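Local coordinates for glyoxalase family protein (Enterococcus faecalis, PDB 2P25), which is of unknown function but belongs to the glyoxalase/bleomycin resistance protein/dioxygenase superfamily and forms a two-subunit assembly, at residues L27-R33 / L45-L49; N41-L45 / I56-Q61; A78-I84 / L122-E126; I84-I88 / K109-F113. All blocks are in the same frame, centred on the assembly; numbering follows the deposited sequence.

Overall arrangement
Paired contacts here show how one strand order, repeated in two mixed sheets, is held by different chemistry according to place. Contacts 1 and 2 share strand 42-49 and Leu45, and together join three neighbouring antiparallel strands. Contact 1 is partly buried and rests on a beta bulge and a salt bridge, whereas contact 2 is mostly buried, with regular pairing. In the other sheet, buried contact 3 pairs parallel strands, and contact 4, nested within its loop and sharing Ile84, lays a helix on the sheet through aliphatic groups and a hydrated ion pair. The centres of contacts 2 and 4 lie about 30 Å apart, whereas those of contacts 3 and 4 are only about 6 Å apart.

Contact 1. Residues L27-R33 / L45-L49; sequences LGFEVLR and LDLKL
Arg33 and Asp46 meet through both backbone and side chains at a classic beta bulge in the hairpin of strands 30-37 and 42-49. The carbonyl oxygen of Asp46 takes two donors, Leu32 N at 2.8 Å and Arg33 N by a longer bond of 3.2 Å, so two residues on one strand face a single residue on the other. Asp46 N in turn gives its hydrogen to Arg33 O at 2.9 Å. Before the bulge the pairing is regular: Glu30 and Lys48 exchange two backbone bonds, the one from Glu30 N to Lys48 O being almost straight at 172°.

The side chains of Arg33 and Asp46 share a face with Glu30 and Lys48. With CG of Arg33 wedged between its own backbone N and carbonyl carbon (chi1 71°) and the chain bent further out, NH2 comes back to Asp46 OD2 at 2.9 Å. The carboxylate oxygen lies in the guanidinium plane, yet NH2 approaches it from above the carboxylate, and the two planes stand 70° apart. Lys44 NZ forms a second salt bridge with the same oxygen. Lys48 NZ bonds instead to Gly50 O.

The other face is apolar. Val31 CG2 touches Leu47 CD2 at 4.0 Å, and helix 16-26 covers Leu45 and Leu47. Where strand 42-49 ends, Leu49 CB lies over one face of the Phe29 ring in a CH-pi contact, 4.0 Å from the centroid. Asp46 probably remains ionised, its two cationic partners outweighing the nearby Glu55 carboxylate, and its bonds together would stabilise the register shift.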
loop_
_atom_site.group_PDB
_atom_site.type_symbol
_atom_site.label_atom_id
_atom_site.label_comp_id
_atom_site.label_asym_id
_atom_site.label_seq_id
_atom_site.Cartn_x
_atom_site.Cartn_y
_atom_site.Cartn_z
ATOM N N LEU A 27 15.315 -1.598 -7.883
ATOM C CA LEU A 27 14.151 -2.481 -7.908
ATOM C C LEU A 27 13.681 -2.790 -9.334
ATOM O O LEU A 27 12.908 -3.736 -9.545
ATOM C CB LEU A 27 12.997 -1.896 -7.083
ATOM C CG LEU A 27 12.936 -2.416 -5.631
ATOM C CD1 LEU A 27 14.304 -2.627 -4.991
ATOM C CD2 LEU A 27 12.027 -1.646 -4.757
ATOM N N GLY A 28 14.140 -1.988 -10.294
ATOM C CA GLY A 28 13.886 -2.263 -11.708
ATOM C C GLY A 28 12.526 -1.856 -12.224
ATOM O O GLY A 28 12.071 -2.357 -13.265
ATOM N N PHE A 29 11.860 -0.939 -11.526
ATOM C CA PHE A 29 10.646 -0.360 -12.054
ATOM C C PHE A 29 11.045 0.508 -13.247
ATOM O O PHE A 29 12.177 1.026 -13.303
ATOM C CB PHE A 29 9.940 0.453 -10.977
ATOM C CG PHE A 29 9.141 -0.379 -10.046
ATOM C CD1 PHE A 29 7.794 -0.652 -10.320
ATOM C CD2 PHE A 29 9.713 -0.889 -8.890
ATOM C CE1 PHE A 29 7.019 -1.417 -9.450
ATOM C CE2 PHE A 29 8.946 -1.666 -7.990
ATOM C CZ PHE A 29 7.601 -1.934 -8.283
ATOM N N GLU A 30 10.163 0.582 -14.233
ATOM C CA GLU A 30 10.375 1.470 -15.359
ATOM C C GLU A 30 9.501 2.699 -15.199
ATOM O O GLU A 30 8.397 2.621 -14.652
ATOM C CB GLU A 30 10.034 0.740 -16.663
ATOM C CG GLU A 30 11.085 -0.333 -17.032
ATOM C CD GLU A 30 10.651 -1.226 -18.176
ATOM O OE1 GLU A 30 9.677 -0.867 -18.887
ATOM O OE2 GLU A 30 11.301 -2.291 -18.375
ATOM N N VAL A 31 9.962 3.837 -15.718
ATOM C CA VAL A 31 9.115 5.029 -15.690
ATOM C C VAL A 31 7.964 4.904 -16.695
ATOM O O VAL A 31 8.178 4.618 -17.884
ATOM C CB VAL A 31 9.929 6.319 -15.985
ATOM C CG1 VAL A 31 8.989 7.511 -16.102
ATOM C CG2 VAL A 31 10.984 6.550 -14.903
ATOM N N LEU A 32 6.748 5.091 -16.205
ATOM C CA LEU A 32 5.557 5.195 -17.042
ATOM C C LEU A 32 5.281 6.653 -17.376
ATOM O O LEU A 32 5.074 7.000 -18.536
ATOM C CB LEU A 32 4.351 4.593 -16.321
ATOM C CG LEU A 32 3.046 4.504 -17.091
ATOM C CD1 LEU A 32 3.242 3.621 -18.310
ATOM C CD2 LEU A 32 1.995 3.911 -16.150
ATOM N N ARG A 33 5.254 7.501 -16.351
ATOM C CA ARG A 33 5.104 8.935 -16.553
ATOM C C ARG A 33 5.780 9.718 -15.437
ATOM O O ARG A 33 5.940 9.211 -14.335
ATOM C CB ARG A 33 3.628 9.337 -16.788
ATOM C CG ARG A 33 2.703 9.250 -15.624
ATOM C CD ARG A 33 1.253 9.605 -16.073
ATOM N NE ARG A 33 0.713 8.605 -16.996
ATOM C CZ ARG A 33 0.257 7.401 -16.620
ATOM N NH1 ARG A 33 -0.211 6.557 -17.531
ATOM N NH2 ARG A 33 0.263 7.039 -15.337
ATOM N N LEU A 45 5.548 10.680 -10.000
ATOM C CA LEU A 45 6.286 9.704 -10.792
ATOM C C LEU A 45 5.520 8.392 -10.775
ATOM O O LEU A 45 5.340 7.800 -9.685
ATOM C CB LEU A 45 7.699 9.557 -10.183
ATOM C CG LEU A 45 8.704 8.599 -10.807
ATOM C CD1 LEU A 45 9.028 8.996 -12.282
ATOM C CD2 LEU A 45 9.962 8.482 -9.959
ATOM N N ASP A 46 4.997 7.983 -11.937
ATOM C CA ASP A 46 4.308 6.680 -12.077
ATOM C C ASP A 46 5.260 5.634 -12.656
ATOM O O ASP A 46 5.876 5.846 -13.693
ATOM C CB ASP A 46 3.061 6.764 -12.962
ATOM C CG ASP A 46 1.960 7.638 -12.362
ATOM O OD1 ASP A 46 1.611 7.435 -11.194
ATOM O OD2 ASP A 46 1.419 8.501 -13.074
ATOM N N LEU A 47 5.350 4.497 -11.978
ATOM C CA LEU A 47 6.323 3.450 -12.321
ATOM C C LEU A 47 5.600 2.142 -12.574
ATOM O O LEU A 47 4.562 1.872 -11.973
ATOM C CB LEU A 47 7.307 3.243 -11.165
ATOM C CG LEU A 47 8.131 4.444 -10.687
ATOM C CD1 LEU A 47 9.085 4.085 -9.568
ATOM C CD2 LEU A 47 8.905 5.076 -11.855
ATOM N N LYS A 48 6.167 1.317 -13.444
ATOM C CA LYS A 48 5.514 0.095 -13.827
ATOM C C LYS A 48 6.552 -1.006 -13.721
ATOM O O LYS A 48 7.663 -0.852 -14.241
ATOM C CB LYS A 48 5.069 0.202 -15.289
ATOM C CG LYS A 48 4.021 -0.811 -15.749
ATOM C CD LYS A 48 2.610 -0.225 -15.622
ATOM C CE LYS A 48 1.563 -1.165 -16.200
ATOM N NZ LYS A 48 1.367 -2.335 -15.293
ATOM N N LEU A 49 6.202 -2.097 -13.044
ATOM C CA LEU A 49 6.906 -3.369 -13.286
ATOM C C LEU A 49 5.924 -4.509 -13.490
ATOM O O LEU A 49 5.144 -4.849 -12.592
ATOM C CB LEU A 49 7.904 -3.709 -12.170
ATOM C CG LEU A 49 8.763 -4.970 -12.400
ATOM C CD1 LEU A 49 9.694 -4.851 -13.614
ATOM C CD2 LEU A 49 9.569 -5.311 -11.173
#

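Contact 2. Residues N41-L45 / I56-Q61; sequences NDIKL and IFISDQ
The hairpin of strands 42-49 and 52-58 brings Ile43 opposite Ile58 and Leu45 opposite Ile56 as antiparallel hydrogen-bonded pairs, with Lys44 and Phe57 as the non-hydrogen-bonded pair between them. Four backbone bonds join the two strands here. Leu45 N donates to Ile56 O (2.8 Å, 179°), and the return bond from Ile56 N to Leu45 O is 2.7 Å. At the next pair Ile43 N donates to Ile58 O at 3.1 Å, while Ile58 N gives a shorter bond to Ile43 O.

One face carries the branched aliphatics. Ile43 CB and Ile58 CB lie 4.2 Å apart, Leu45 CD2 reaches Ile58 CD1, and helix 16-26 packs on this face through contacts such as Thr19 with Ile56.

On the other face Lys44 and Phe57 run side by side. The lysine chain stays extended as far as CE, its CG standing anti to the backbone N (chi1 -167°), and this carries CG over a face of the ring and CE to within 3.7 Å of Phe57 CZ. Asp42 OD2 approaches the ring edge, 3.7 Å from CD1, but its strong partner is Arg37, through a salt bridge. Lys44 NZ likewise goes on to Asp46 and Glu55. Where the strand gives way to a loop, Ser59 OG accepts from Gln61 N at 3.1 Å, forming an ST turn.

Arg75 of the second subunit makes a cation-pi contact with Phe57. A phenyl ring amid paired charges thus serves both the hairpin and the subunit interface, with the lysine's methylenes supplying its apolar neighbour and its ammonium directed to carboxylates.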
loop_
_atom_site.group_PDB
_atom_site.type_symbol
_atom_site.label_atom_id
_atom_site.label_comp_id
_atom_site.label_asym_id
_atom_site.label_seq_id
_atom_site.Cartn_x
_atom_site.Cartn_y
_atom_site.Cartn_z
ATOM N N ASN A 41 3.391 21.139 -3.988
ATOM C CA ASN A 41 4.194 21.378 -5.140
ATOM C C ASN A 41 5.130 20.166 -5.084
ATOM O O ASN A 41 5.949 19.991 -4.160
ATOM C CB ASN A 41 4.983 22.670 -5.005
ATOM C CG ASN A 41 5.898 22.683 -3.779
ATOM O OD1 ASN A 41 5.584 22.111 -2.725
ATOM N ND2 ASN A 41 7.042 23.338 -3.921
ATOM N N ASP A 42 4.954 19.279 -6.038
ATOM C CA ASP A 42 5.613 18.003 -5.939
ATOM C C ASP A 42 5.938 17.521 -7.327
ATOM O O ASP A 42 5.735 18.245 -8.314
ATOM C CB ASP A 42 4.760 16.987 -5.138
ATOM C CG ASP A 42 3.373 16.734 -5.740
ATOM O OD1 ASP A 42 3.134 17.084 -6.912
ATOM O OD2 ASP A 42 2.509 16.162 -5.034
ATOM N N ILE A 43 6.496 16.326 -7.379
ATOM C CA ILE A 43 6.676 15.586 -8.605
ATOM C C ILE A 43 5.860 14.305 -8.456
ATOM O O ILE A 43 5.913 13.666 -7.401
ATOM C CB ILE A 43 8.163 15.241 -8.861
ATOM C CG1 ILE A 43 8.982 16.527 -9.031
ATOM C CG2 ILE A 43 8.306 14.334 -10.107
ATOM C CD1 ILE A 43 10.460 16.312 -9.086
ATOM N N LYS A 44 5.088 13.960 -9.494
ATOM C CA LYS A 44 4.328 12.713 -9.521
ATOM C C LYS A 44 4.996 11.766 -10.515
ATOM O O LYS A 44 5.024 12.026 -11.713
ATOM C CB LYS A 44 2.870 12.959 -9.912
ATOM C CG LYS A 44 1.941 11.783 -9.679
ATOM C CD LYS A 44 0.473 12.169 -9.950
ATOM C CE LYS A 44 -0.421 10.943 -9.874
ATOM N NZ LYS A 44 -0.116 9.990 -10.975
ATOM N N LEU A 45 5.548 10.680 -10.000
ATOM C CA LEU A 45 6.286 9.704 -10.792
ATOM C C LEU A 45 5.520 8.392 -10.775
ATOM O O LEU A 45 5.340 7.800 -9.685
ATOM C CB LEU A 45 7.699 9.557 -10.183
ATOM C CG LEU A 45 8.704 8.599 -10.807
ATOM C CD1 LEU A 45 9.028 8.996 -12.282
ATOM C CD2 LEU A 45 9.962 8.482 -9.959
ATOM N N ILE A 56 4.438 7.511 -7.164
ATOM C CA ILE A 56 5.261 8.119 -6.122
ATOM C C ILE A 56 5.118 9.623 -6.184
ATOM O O ILE A 56 5.327 10.221 -7.253
ATOM C CB ILE A 56 6.739 7.708 -6.238
ATOM C CG1 ILE A 56 6.848 6.181 -6.403
ATOM C CG2 ILE A 56 7.521 8.235 -5.028
ATOM C CD1 ILE A 56 8.242 5.648 -6.395
ATOM N N PHE A 57 4.742 10.224 -5.065
ATOM C CA PHE A 57 4.648 11.674 -4.935
ATOM C C PHE A 57 5.906 12.113 -4.193
ATOM O O PHE A 57 6.173 11.608 -3.121
ATOM C CB PHE A 57 3.399 12.052 -4.114
ATOM C CG PHE A 57 2.108 11.724 -4.823
ATOM C CD1 PHE A 57 1.427 12.699 -5.552
ATOM C CD2 PHE A 57 1.586 10.440 -4.756
ATOM C CE1 PHE A 57 0.235 12.379 -6.218
ATOM C CE2 PHE A 57 0.413 10.107 -5.429
ATOM C CZ PHE A 57 -0.271 11.078 -6.143
ATOM N N ILE A 58 6.681 13.024 -4.785
ATOM C CA ILE A 58 7.976 13.392 -4.235
ATOM C C ILE A 58 7.946 14.853 -3.794
ATOM O O ILE A 58 7.699 15.736 -4.595
ATOM C CB ILE A 58 9.119 13.197 -5.287
ATOM C CG1 ILE A 58 9.087 11.769 -5.860
ATOM C CG2 ILE A 58 10.504 13.477 -4.676
ATOM C CD1 ILE A 58 9.891 11.593 -7.112
ATOM N N SER A 59 8.255 15.099 -2.532
ATOM C CA SER A 59 8.167 16.458 -1.964
ATOM C C SER A 59 8.953 16.538 -0.662
ATOM O O SER A 59 8.919 15.618 0.150
ATOM C CB SER A 59 6.708 16.837 -1.708
ATOM O OG SER A 59 6.595 18.138 -1.128
ATOM N N ASP A 60 9.596 17.676 -0.430
ATOM C CA ASP A 60 10.251 17.874 0.854
ATOM C C ASP A 60 9.267 18.315 1.942
ATOM O O ASP A 60 9.672 18.587 3.063
ATOM C CB ASP A 60 11.432 18.848 0.729
ATOM C CG ASP A 60 10.998 20.244 0.377
ATOM O OD1 ASP A 60 9.798 20.464 0.127
ATOM O OD2 ASP A 60 11.877 21.143 0.346
ATOM N N GLN A 61 7.980 18.357 1.631
ATOM C CA GLN A 61 6.986 18.813 2.609
ATOM C C GLN A 61 6.513 17.718 3.572
ATOM O O GLN A 61 5.945 18.009 4.654
ATOM C CB GLN A 61 5.806 19.467 1.897
ATOM C CG GLN A 61 6.234 20.771 1.203
ATOM C CD GLN A 61 6.648 21.854 2.204
ATOM O OE1 GLN A 61 7.841 22.118 2.410
ATOM N NE2 GLN A 61 5.661 22.456 2.856
#

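Contact 3. Residues A78-I84 / L122-E126; sequences AFKVEHI and LELHE
Glu126, the last residue of the chain, sends OE2 to the backbone N of Ile84 at 2.8 Å, using the anti lone pair, the one directed away from OE1. Ile84 opens a helix just after the N-cap residue His83, so the helix end would probably favour the carboxylate's negative charge. The backbone of Glu126 is held too: its O accepts from His125 ND1 at 2.6 Å, in the plane of the imidazole. His125 NE2 is hydrogen-bonded to Asp104 OD2.

Between the strands, Phe79 N donates to Glu123 O (2.7 Å, 174°), His125 N to Phe79 O, and Val81 N to His125 O. This is the parallel pairing of the first and last strands of the second mixed sheet, whose order is 1-4-3-2. Ala78 also pairs antiparallel with a strand of the second subunit, so the sheet runs on across the interface, and NE2 of His8 of that subunit is hydrogen-bonded to Glu123 OE2.

Packing differs between the two faces. Ala78 CB meets Glu123 CB at 3.7 Å on the face toward which His125 also projects; that imidazole stacks on His7 of the second subunit. On the other, Leu124 CD2 touches Val81 CG1 at 3.9 Å. CG1 of Ile84 stands anti to the backbone N (chi1 -162°), which turns CD1 toward the strand, 3.8 Å from Leu124 CB.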
loop_
_atom_site.group_PDB
_atom_site.type_symbol
_atom_site.label_atom_id
_atom_site.label_comp_id
_atom_site.label_asym_id
_atom_site.label_seq_id
_atom_site.Cartn_x
_atom_site.Cartn_y
_atom_site.Cartn_z
ATOM N N ALA A 78 4.309 -5.820 0.523
ATOM C CA ALA A 78 5.060 -7.081 0.535
ATOM C C ALA A 78 5.157 -7.639 -0.861
ATOM O O ALA A 78 4.146 -7.679 -1.573
ATOM C CB ALA A 78 4.349 -8.077 1.431
ATOM N N PHE A 79 6.348 -8.139 -1.212
ATOM C CA PHE A 79 6.583 -8.769 -2.501
ATOM C C PHE A 79 6.656 -10.294 -2.347
ATOM O O PHE A 79 7.300 -10.790 -1.425
ATOM C CB PHE A 79 7.910 -8.250 -3.088
ATOM C CG PHE A 79 7.908 -6.780 -3.392
ATOM C CD1 PHE A 79 7.337 -6.304 -4.563
ATOM C CD2 PHE A 79 8.494 -5.862 -2.514
ATOM C CE1 PHE A 79 7.324 -4.922 -4.847
ATOM C CE2 PHE A 79 8.502 -4.502 -2.804
ATOM C CZ PHE A 79 7.917 -4.036 -3.987
ATOM N N LYS A 80 6.006 -11.038 -3.246
ATOM C CA LYS A 80 6.137 -12.487 -3.251
ATOM C C LYS A 80 7.416 -12.844 -4.011
ATOM O O LYS A 80 7.653 -12.321 -5.114
ATOM C CB LYS A 80 4.942 -13.185 -3.932
ATOM C CG LYS A 80 4.921 -14.709 -3.620
ATOM C CD LYS A 80 3.734 -15.440 -4.225
ATOM C CE LYS A 80 3.935 -16.936 -4.078
ATOM N NZ LYS A 80 5.390 -17.271 -4.272
ATOM N N VAL A 81 8.243 -13.682 -3.392
ATOM C CA VAL A 81 9.473 -14.173 -4.039
ATOM C C VAL A 81 9.487 -15.690 -4.089
ATOM O O VAL A 81 8.851 -16.378 -3.276
ATOM C CB VAL A 81 10.781 -13.624 -3.354
ATOM C CG1 VAL A 81 10.814 -12.059 -3.393
ATOM C CG2 VAL A 81 10.880 -14.092 -1.922
ATOM N N GLU A 82 10.230 -16.216 -5.061
ATOM C CA GLU A 82 10.335 -17.657 -5.224
ATOM C C GLU A 82 11.391 -18.224 -4.281
ATOM O O GLU A 82 11.146 -19.201 -3.580
ATOM C CB GLU A 82 10.684 -17.987 -6.677
ATOM C CG GLU A 82 9.730 -17.351 -7.690
ATOM C CD GLU A 82 9.989 -17.745 -9.156
ATOM O OE1 GLU A 82 10.928 -18.555 -9.462
ATOM O OE2 GLU A 82 9.232 -17.222 -10.020
ATOM N N HIS A 83 12.575 -17.629 -4.291
ATOM C CA HIS A 83 13.630 -18.068 -3.399
ATOM C C HIS A 83 14.257 -16.831 -2.789
ATOM O O HIS A 83 14.928 -16.035 -3.465
ATOM C CB HIS A 83 14.649 -18.976 -4.105
ATOM C CG HIS A 83 15.306 -19.958 -3.183
ATOM N ND1 HIS A 83 16.610 -19.824 -2.754
ATOM C CD2 HIS A 83 14.823 -21.069 -2.580
ATOM C CE1 HIS A 83 16.905 -20.819 -1.938
ATOM N NE2 HIS A 83 15.839 -21.592 -1.819
ATOM N N ILE A 84 13.965 -16.652 -1.509
ATOM C CA ILE A 84 14.258 -15.395 -0.800
ATOM C C ILE A 84 15.753 -15.044 -0.685
ATOM O O ILE A 84 16.127 -13.884 -0.795
ATOM C CB ILE A 84 13.553 -15.371 0.565
ATOM C CG1 ILE A 84 13.481 -13.944 1.112
ATOM C CG2 ILE A 84 14.207 -16.372 1.545
ATOM C CD1 ILE A 84 12.414 -13.801 2.186
ATOM N N LEU A 122 9.420 -2.620 3.367
ATOM C CA LEU A 122 9.070 -3.397 2.194
ATOM C C LEU A 122 9.404 -4.832 2.543
ATOM O O LEU A 122 10.542 -5.144 2.925
ATOM C CB LEU A 122 9.856 -2.916 0.971
ATOM C CG LEU A 122 9.562 -1.451 0.584
ATOM C CD1 LEU A 122 10.547 -0.976 -0.502
ATOM C CD2 LEU A 122 8.106 -1.382 0.052
ATOM N N GLU A 123 8.408 -5.702 2.446
ATOM C CA GLU A 123 8.610 -7.092 2.847
ATOM C C GLU A 123 8.909 -8.000 1.655
ATOM O O GLU A 123 8.349 -7.813 0.577
ATOM C CB GLU A 123 7.367 -7.553 3.569
ATOM C CG GLU A 123 7.463 -8.893 4.273
ATOM C CD GLU A 123 6.103 -9.343 4.766
ATOM O OE1 GLU A 123 5.531 -8.670 5.638
ATOM O OE2 GLU A 123 5.563 -10.331 4.254
ATOM N N LEU A 124 9.751 -9.011 1.883
ATOM C CA LEU A 124 9.896 -10.151 0.975
ATOM C C LEU A 124 9.269 -11.351 1.656
ATOM O O LEU A 124 9.523 -11.608 2.844
ATOM C CB LEU A 124 11.381 -10.433 0.720
ATOM C CG LEU A 124 12.260 -9.341 0.101
ATOM C CD1 LEU A 124 13.721 -9.820 -0.008
ATOM C CD2 LEU A 124 11.716 -8.931 -1.255
ATOM N N HIS A 125 8.436 -12.086 0.917
ATOM C CA HIS A 125 7.727 -13.214 1.487
ATOM C C HIS A 125 7.658 -14.349 0.474
ATOM O O HIS A 125 7.268 -14.127 -0.670
ATOM C CB HIS A 125 6.305 -12.754 1.850
ATOM C CG HIS A 125 5.600 -13.638 2.824
ATOM N ND1 HIS A 125 5.261 -14.944 2.540
ATOM C CD2 HIS A 125 5.127 -13.388 4.068
ATOM C CE1 HIS A 125 4.624 -15.467 3.575
ATOM N NE2 HIS A 125 4.529 -14.543 4.516
ATOM N N GLU A 126 8.030 -15.555 0.890
ATOM C CA GLU A 126 7.902 -16.722 0.014
ATOM C C GLU A 126 6.453 -17.230 -0.090
ATOM O O GLU A 126 5.570 -16.785 0.666
ATOM C CB GLU A 126 8.841 -17.821 0.477
ATOM C CG GLU A 126 10.293 -17.520 0.092
ATOM C CD GLU A 126 11.234 -18.723 0.187
ATOM O OE1 GLU A 126 10.842 -19.788 0.736
ATOM O OE2 GLU A 126 12.377 -18.599 -0.301
#

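Contact 4. Residues I84-I88 / K109-F113; sequences IEEVI and KKMTF
Ile84, Glu85 and Ile88 bring helix 84-88 over strand 110-113 with the two axes 9.8 Å apart at closest and 18° from parallel. Both belong to a beta-alpha-beta-beta-beta unit of the glyoxalase superfamily, formed here by strand 73-80, helix 84-93 and strands 102-103, 110-115 and 121-125. No backbone bond spans the gap; side chains reach across it, one of them to the strand's main chain. Ile84 points toward the strand: its CG2 touches Lys110 CD at 3.8 Å, and CD1 rests 3.7 Å from the CA of Met111, a selenomethionine.

The lysine stays extended past the isoleucine, while Glu85 bends at chi2 (89°) to cross it at about a right angle. Lys110 NZ forms a salt bridge at 2.8 Å with Glu85 OE2, which receives it on its syn lone pair, on the side of OE1. A water completes a small ring, accepting from the same NZ and donating to Glu85 OE1 at 2.6 Å, so both carboxylate oxygens are tied to one ammonium, directly or through water.

One turn along, Thr112 OG1, anti to its own backbone N, is hydrogen-bonded to Glu99 O, consistent with the methyl being held toward the helix. Ile88 and Thr112 meet tip to tip, Ile88 CD1 3.8 Å from Thr112 CG2.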
loop_
_atom_site.group_PDB
_atom_site.type_symbol
_atom_site.label_atom_id
_atom_site.label_comp_id
_atom_site.label_asym_id
_atom_site.label_seq_id
_atom_site.Cartn_x
_atom_site.Cartn_y
_atom_site.Cartn_z
ATOM N N ILE A 84 13.965 -16.652 -1.509
ATOM C CA ILE A 84 14.258 -15.395 -0.800
ATOM C C ILE A 84 15.753 -15.044 -0.685
ATOM O O ILE A 84 16.127 -13.884 -0.795
ATOM C CB ILE A 84 13.553 -15.371 0.565
ATOM C CG1 ILE A 84 13.481 -13.944 1.112
ATOM C CG2 ILE A 84 14.207 -16.372 1.545
ATOM C CD1 ILE A 84 12.414 -13.801 2.186
ATOM N N GLU A 85 16.602 -16.058 -0.544
ATOM C CA GLU A 85 18.041 -15.847 -0.372
ATOM C C GLU A 85 18.657 -15.093 -1.540
ATOM O O GLU A 85 19.494 -14.200 -1.335
ATOM C CB GLU A 85 18.751 -17.205 -0.137
ATOM C CG GLU A 85 18.409 -17.792 1.246
ATOM C CD GLU A 85 17.162 -18.693 1.262
ATOM O OE1 GLU A 85 16.496 -18.873 0.219
ATOM O OE2 GLU A 85 16.831 -19.217 2.353
ATOM N N GLU A 86 18.240 -15.431 -2.763
ATOM C CA GLU A 86 18.783 -14.746 -3.943
ATOM C C GLU A 86 18.343 -13.293 -4.028
ATOM O O GLU A 86 19.115 -12.429 -4.460
ATOM C CB GLU A 86 18.482 -15.485 -5.248
ATOM C CG GLU A 86 17.044 -15.487 -5.710
ATOM C CD GLU A 86 16.878 -16.129 -7.079
ATOM O OE1 GLU A 86 17.864 -16.712 -7.572
ATOM O OE2 GLU A 86 15.762 -16.081 -7.649
ATOM N N VAL A 87 17.102 -13.032 -3.618
ATOM C CA VAL A 87 16.597 -11.651 -3.631
ATOM C C VAL A 87 17.344 -10.820 -2.576
ATOM O O VAL A 87 17.767 -9.683 -2.839
ATOM C CB VAL A 87 15.060 -11.584 -3.492
ATOM C CG1 VAL A 87 14.584 -10.142 -3.692
ATOM C CG2 VAL A 87 14.395 -12.505 -4.540
ATOM N N ILE A 88 17.508 -11.385 -1.383
ATOM C CA ILE A 88 18.325 -10.735 -0.350
ATOM C C ILE A 88 19.738 -10.439 -0.863
ATOM O O ILE A 88 20.254 -9.322 -0.699
ATOM C CB ILE A 88 18.333 -11.582 0.942
ATOM C CG1 ILE A 88 16.963 -11.512 1.628
ATOM C CG2 ILE A 88 19.439 -11.122 1.904
ATOM C CD1 ILE A 88 16.782 -12.601 2.679
ATOM N N LYS A 109 6.382 -19.754 6.329
ATOM C CA LYS A 109 7.167 -19.369 5.139
ATOM C C LYS A 109 8.179 -18.283 5.455
ATOM O O LYS A 109 7.956 -17.454 6.343
ATOM C CB LYS A 109 6.267 -18.967 3.964
ATOM C CG LYS A 109 5.538 -20.193 3.383
ATOM C CD LYS A 109 4.718 -19.848 2.169
ATOM C CE LYS A 109 3.990 -21.099 1.659
ATOM N NZ LYS A 109 2.769 -20.744 0.863
ATOM N N LYS A 110 9.289 -18.297 4.723
ATOM C CA LYS A 110 10.380 -17.338 4.941
ATOM C C LYS A 110 10.002 -15.926 4.555
ATOM O O LYS A 110 9.330 -15.711 3.557
ATOM C CB LYS A 110 11.612 -17.718 4.125
ATOM C CG LYS A 110 12.336 -18.939 4.658
ATOM C CD LYS A 110 13.354 -19.418 3.628
ATOM C CE LYS A 110 14.021 -20.688 4.074
ATOM N NZ LYS A 110 14.972 -21.146 3.031
HETATM N N MSE A 111 10.496 -14.964 5.329
HETATM C CA MSE A 111 10.203 -13.547 5.093
HETATM C C MSE A 111 11.289 -12.690 5.712
HETATM O O MSE A 111 12.013 -13.125 6.612
HETATM C CB MSE A 111 8.848 -13.151 5.704
HETATM C CG MSE A 111 8.787 -13.448 7.165
HETATM SE SE MSE A 111 7.139 -12.812 7.973
HETATM C CE MSE A 111 7.581 -10.895 8.046
ATOM N N THR A 112 11.428 -11.474 5.188
ATOM C CA THR A 112 12.255 -10.460 5.824
ATOM C C THR A 112 11.778 -9.087 5.302
ATOM O O THR A 112 10.866 -9.016 4.457
ATOM C CB THR A 112 13.758 -10.657 5.550
ATOM O OG1 THR A 112 14.509 -9.749 6.402
ATOM C CG2 THR A 112 14.093 -10.379 4.062
ATOM N N PHE A 113 12.406 -8.030 5.803
ATOM C CA PHE A 113 12.115 -6.653 5.407
ATOM C C PHE A 113 13.370 -5.932 4.967
ATOM O O PHE A 113 14.474 -6.183 5.468
ATOM C CB PHE A 113 11.535 -5.841 6.577
ATOM C CG PHE A 113 10.089 -6.121 6.876
ATOM C CD1 PHE A 113 9.085 -5.358 6.279
ATOM C CD2 PHE A 113 9.738 -7.150 7.740
ATOM C CE1 PHE A 113 7.728 -5.609 6.575
ATOM C CE2 PHE A 113 8.384 -7.416 8.047
ATOM C CZ PHE A 113 7.387 -6.666 7.458
HETATM O O HOH W 1 14.411 -20.357 0.447
#